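Local structure of MHP1 (Microbacterium liquefaciens, 2JLN) at residues 128-136 with 296-307. The protein couples sodium binding to the uptake of 5-aryl-substituted hydantoins across the membrane, as a nucleobase-cation-symport-1 family transporter. Sequence-based numbering, arbitrary orientation.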
loop_
_atom_site.group_PDB
_atom_site.type_symbol
_atom_site.label_atom_id
_atom_site.label_comp_id
_atom_site.label_asym_id
_atom_site.label_seq_id
_atom_site.Cartn_x
_atom_site.Cartn_y
_atom_site.Cartn_z
ATOM N N ALA A 128 2.906 -22.129 -1.556
ATOM C CA ALA A 128 4.281 -22.318 -1.128
ATOM C C ALA A 128 4.376 -23.351 -0.006
ATOM O O ALA A 128 5.142 -24.299 -0.095
ATOM C CB ALA A 128 4.926 -20.986 -0.724
ATOM N N LEU A 129 3.598 -23.181 1.051
ATOM C CA LEU A 129 3.718 -24.095 2.180
ATOM C C LEU A 129 3.342 -25.476 1.698
ATOM O O LEU A 129 3.931 -26.470 2.132
ATOM C CB LEU A 129 2.836 -23.675 3.369
ATOM C CG LEU A 129 3.232 -22.364 4.048
ATOM C CD1 LEU A 129 2.005 -21.573 4.494
ATOM C CD2 LEU A 129 4.204 -22.629 5.186
ATOM N N ASP A 130 2.374 -25.530 0.784
ATOM C CA ASP A 130 1.902 -26.800 0.245
ATOM C C ASP A 130 2.963 -27.501 -0.633
ATOM O O ASP A 130 3.121 -28.731 -0.592
ATOM C CB ASP A 130 0.605 -26.614 -0.534
ATOM C CG ASP A 130 -0.146 -27.916 -0.701
ATOM O OD1 ASP A 130 -0.113 -28.732 0.255
ATOM O OD2 ASP A 130 -0.757 -28.128 -1.770
ATOM N N GLU A 131 3.688 -26.718 -1.425
ATOM C CA GLU A 131 4.823 -27.254 -2.160
ATOM C C GLU A 131 5.899 -27.748 -1.200
ATOM O O GLU A 131 6.483 -28.799 -1.424
ATOM C CB GLU A 131 5.414 -26.226 -3.125
ATOM C CG GLU A 131 6.351 -26.855 -4.157
ATOM C CD GLU A 131 5.665 -27.922 -5.053
ATOM O OE1 GLU A 131 4.407 -28.082 -5.010
ATOM O OE2 GLU A 131 6.409 -28.599 -5.814
ATOM N N ILE A 132 6.166 -26.998 -0.136
ATOM C CA ILE A 132 7.142 -27.439 0.848
ATOM C C ILE A 132 6.750 -28.760 1.512
ATOM O O ILE A 132 7.601 -29.636 1.679
ATOM C CB ILE A 132 7.417 -26.384 1.922
ATOM C CG1 ILE A 132 7.911 -25.096 1.271
ATOM C CG2 ILE A 132 8.443 -26.901 2.914
ATOM C CD1 ILE A 132 8.360 -24.044 2.255
ATOM N N THR A 133 5.482 -28.931 1.886
ATOM C CA THR A 133 5.120 -30.178 2.561
ATOM C C THR A 133 5.153 -31.379 1.627
ATOM O O THR A 133 5.684 -32.423 1.994
ATOM C CB THR A 133 3.782 -30.145 3.378
ATOM O OG1 THR A 133 2.649 -30.075 2.496
ATOM C CG2 THR A 133 3.779 -28.998 4.381
ATOM N N ARG A 134 4.607 -31.257 0.423
ATOM C CA ARG A 134 4.600 -32.437 -0.445
ATOM C C ARG A 134 6.002 -32.802 -0.996
ATOM O O ARG A 134 6.230 -33.928 -1.425
ATOM C CB ARG A 134 3.486 -32.383 -1.513
ATOM C CG ARG A 134 3.774 -31.583 -2.741
ATOM C CD ARG A 134 4.343 -32.465 -3.811
ATOM N NE ARG A 134 4.551 -31.714 -5.039
ATOM C CZ ARG A 134 5.451 -32.028 -5.964
ATOM N NH1 ARG A 134 6.237 -33.084 -5.801
ATOM N NH2 ARG A 134 5.565 -31.276 -7.049
ATOM N N LEU A 135 6.945 -31.870 -0.931
ATOM C CA LEU A 135 8.334 -32.190 -1.244
ATOM C C LEU A 135 9.030 -32.785 -0.025
ATOM O O LEU A 135 10.268 -32.841 0.017
ATOM C CB LEU A 135 9.121 -30.954 -1.681
ATOM C CG LEU A 135 8.743 -30.195 -2.943
ATOM C CD1 LEU A 135 9.803 -29.135 -3.233
ATOM C CD2 LEU A 135 8.588 -31.176 -4.089
ATOM N N LEU A 136 8.242 -33.197 0.968
ATOM C CA LEU A 136 8.762 -33.860 2.167
ATOM C C LEU A 136 7.877 -35.034 2.545
ATOM O O LEU A 136 8.187 -35.761 3.473
ATOM C CB LEU A 136 8.850 -32.890 3.358
ATOM C CG LEU A 136 10.136 -32.069 3.431
ATOM C CD1 LEU A 136 10.235 -31.184 4.676
ATOM C CD2 LEU A 136 11.302 -33.015 3.368
ATOM N N ILE A 296 16.560 -31.457 -3.703
ATOM C CA ILE A 296 15.387 -31.176 -2.858
ATOM C C ILE A 296 15.552 -30.016 -1.844
ATOM O O ILE A 296 14.678 -29.162 -1.731
ATOM C CB ILE A 296 14.877 -32.420 -2.136
ATOM C CG1 ILE A 296 14.177 -33.349 -3.128
ATOM C CG2 ILE A 296 13.910 -32.010 -1.025
ATOM C CD1 ILE A 296 12.661 -33.323 -3.025
ATOM N N PRO A 297 16.662 -29.994 -1.090
ATOM C CA PRO A 297 16.980 -28.787 -0.317
ATOM C C PRO A 297 16.861 -27.465 -1.105
ATOM O O PRO A 297 15.990 -26.672 -0.765
ATOM C CB PRO A 297 18.439 -29.030 0.137
ATOM C CG PRO A 297 18.875 -30.312 -0.594
ATOM C CD PRO A 297 17.597 -31.078 -0.762
ATOM N N MET A 298 17.694 -27.225 -2.117
ATOM C CA MET A 298 17.665 -25.938 -2.819
ATOM C C MET A 298 16.325 -25.593 -3.439
ATOM O O MET A 298 16.125 -24.472 -3.882
ATOM C CB MET A 298 18.740 -25.874 -3.897
ATOM C CG MET A 298 19.908 -24.937 -3.576
ATOM S SD MET A 298 20.053 -23.530 -4.704
ATOM C CE MET A 298 18.926 -22.362 -3.933
ATOM N N ALA A 299 15.421 -26.561 -3.492
ATOM C CA ALA A 299 14.068 -26.321 -3.966
ATOM C C ALA A 299 13.251 -25.734 -2.815
ATOM O O ALA A 299 12.728 -24.625 -2.903
ATOM C CB ALA A 299 13.452 -27.614 -4.450
ATOM N N ILE A 300 13.133 -26.500 -1.737
ATOM C CA ILE A 300 12.599 -26.012 -0.477
ATOM C C ILE A 300 13.024 -24.557 -0.171
ATOM O O ILE A 300 12.188 -23.733 0.180
ATOM C CB ILE A 300 12.979 -27.003 0.648
ATOM C CG1 ILE A 300 11.915 -28.098 0.742
ATOM C CG2 ILE A 300 13.162 -26.303 1.983
ATOM C CD1 ILE A 300 12.162 -29.104 1.842
ATOM N N LEU A 301 14.310 -24.247 -0.310
ATOM C CA LEU A 301 14.781 -22.860 -0.298
ATOM C C LEU A 301 13.902 -21.913 -1.116
ATOM O O LEU A 301 13.366 -20.959 -0.570
ATOM C CB LEU A 301 16.203 -22.759 -0.860
ATOM C CG LEU A 301 17.351 -22.453 0.084
ATOM C CD1 LEU A 301 18.200 -21.338 -0.484
ATOM C CD2 LEU A 301 16.754 -22.016 1.363
ATOM N N PHE A 302 13.789 -22.158 -2.426
ATOM C CA PHE A 302 12.992 -21.298 -3.314
ATOM C C PHE A 302 11.626 -21.046 -2.693
ATOM O O PHE A 302 11.121 -19.926 -2.709
ATOM C CB PHE A 302 12.813 -21.886 -4.737
ATOM C CG PHE A 302 14.124 -22.049 -5.541
ATOM C CD1 PHE A 302 14.184 -22.928 -6.639
ATOM C CD2 PHE A 302 15.288 -21.338 -5.198
ATOM C CE1 PHE A 302 15.357 -23.078 -7.368
ATOM C CE2 PHE A 302 16.473 -21.496 -5.926
ATOM C CZ PHE A 302 16.504 -22.364 -7.006
ATOM N N GLN A 303 11.038 -22.086 -2.117
ATOM C CA GLN A 303 9.714 -21.979 -1.516
ATOM C C GLN A 303 9.676 -21.239 -0.156
ATOM O O GLN A 303 8.699 -20.555 0.152
ATOM C CB GLN A 303 9.134 -23.370 -1.358
ATOM C CG GLN A 303 7.822 -23.538 -2.059
ATOM C CD GLN A 303 7.997 -23.609 -3.555
ATOM O OE1 GLN A 303 8.996 -24.154 -4.058
ATOM N NE2 GLN A 303 7.026 -23.057 -4.286
ATOM N N VAL A 304 10.716 -21.397 0.663
ATOM C CA VAL A 304 10.854 -20.603 1.882
ATOM C C VAL A 304 10.942 -19.114 1.498
ATOM O O VAL A 304 10.395 -18.255 2.191
ATOM C CB VAL A 304 12.075 -21.067 2.764
ATOM C CG1 VAL A 304 12.475 -20.006 3.790
ATOM C CG2 VAL A 304 11.762 -22.363 3.460
ATOM N N PHE A 305 11.610 -18.813 0.385
ATOM C CA PHE A 305 11.684 -17.439 -0.115
ATOM C C PHE A 305 10.299 -16.831 -0.426
ATOM O O PHE A 305 9.919 -15.811 0.150
ATOM C CB PHE A 305 12.554 -17.366 -1.359
ATOM C CG PHE A 305 12.429 -16.069 -2.094
ATOM C CD1 PHE A 305 13.279 -15.010 -1.811
ATOM C CD2 PHE A 305 11.455 -15.895 -3.063
ATOM C CE1 PHE A 305 13.165 -13.806 -2.496
ATOM C CE2 PHE A 305 11.336 -14.696 -3.742
ATOM C CZ PHE A 305 12.187 -13.651 -3.457
ATOM N N VAL A 306 9.559 -17.447 -1.344
ATOM C CA VAL A 306 8.217 -16.987 -1.688
ATOM C C VAL A 306 7.330 -16.711 -0.453
ATOM O O VAL A 306 6.609 -15.698 -0.387
ATOM C CB VAL A 306 7.525 -18.015 -2.595
ATOM C CG1 VAL A 306 6.091 -17.598 -2.891
ATOM C CG2 VAL A 306 8.323 -18.212 -3.871
ATOM N N LEU A 307 7.383 -17.620 0.519
ATOM C CA LEU A 307 6.637 -17.481 1.770
ATOM C C LEU A 307 7.134 -16.297 2.593
ATOM O O LEU A 307 6.356 -15.499 3.077
ATOM C CB LEU A 307 6.769 -18.757 2.603
ATOM C CG LEU A 307 6.002 -18.751 3.923
ATOM C CD1 LEU A 307 4.523 -18.873 3.634
ATOM C CD2 LEU A 307 6.473 -19.883 4.792
#
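Gln303 lies against Ala128, Glu131 and Ile132, and shows how a polar side chain can pack between two helices without any hydrogen bond across the contact. Its CG sits 3.4 Å from Ala128 O, a carbonyl already bonded to the backbone N of Ile132. Beyond CG the chain bends at chi2 (73°), which lays the amide along CB and CG of Glu131, with Glu131 CB 3.7 Å from Gln303 NE2. The carboxylate and amide planes are turned 58° apart. Glu131 OE2 instead faces Arg134 NH2 on its own helix, at 3.1 Å and well out of the guanidinium plane, a pairing of charge alone. Ile132 runs past Gln303 in the opposite direction: its CG1, anti to the carbonyl carbon, lies 3.4 Å from Gln303 CB, and the extended chain carries CD1 on to Val304 CG2 at 4.0 Å. With an alanine at Gln303, the methylenes of Glu131 would probably lose their packing partner and a gap would be likely to open beside Ala128 O. Beyond this centre the side-chain contacts are apolar. Leu307 crosses Leu129 at about a right angle, their CD2 methyls 3.6 Å apart, and both also touch Phe149 of helix 142-157. Toward the other end, Leu136 crosses Ile300 in the same manner, Leu136 CG 3.9 Å from Ile300 CD1, while Leu135 CD1 meets Ala299 CB. The segment axes approach to 8.9 Å at 158°. This is near-antiparallel helix packing, joining the C-terminal part of helix 104-137, whose Gln121 is assigned to substrate binding, to helix 296-311, whose Ala309 is a sodium ligand.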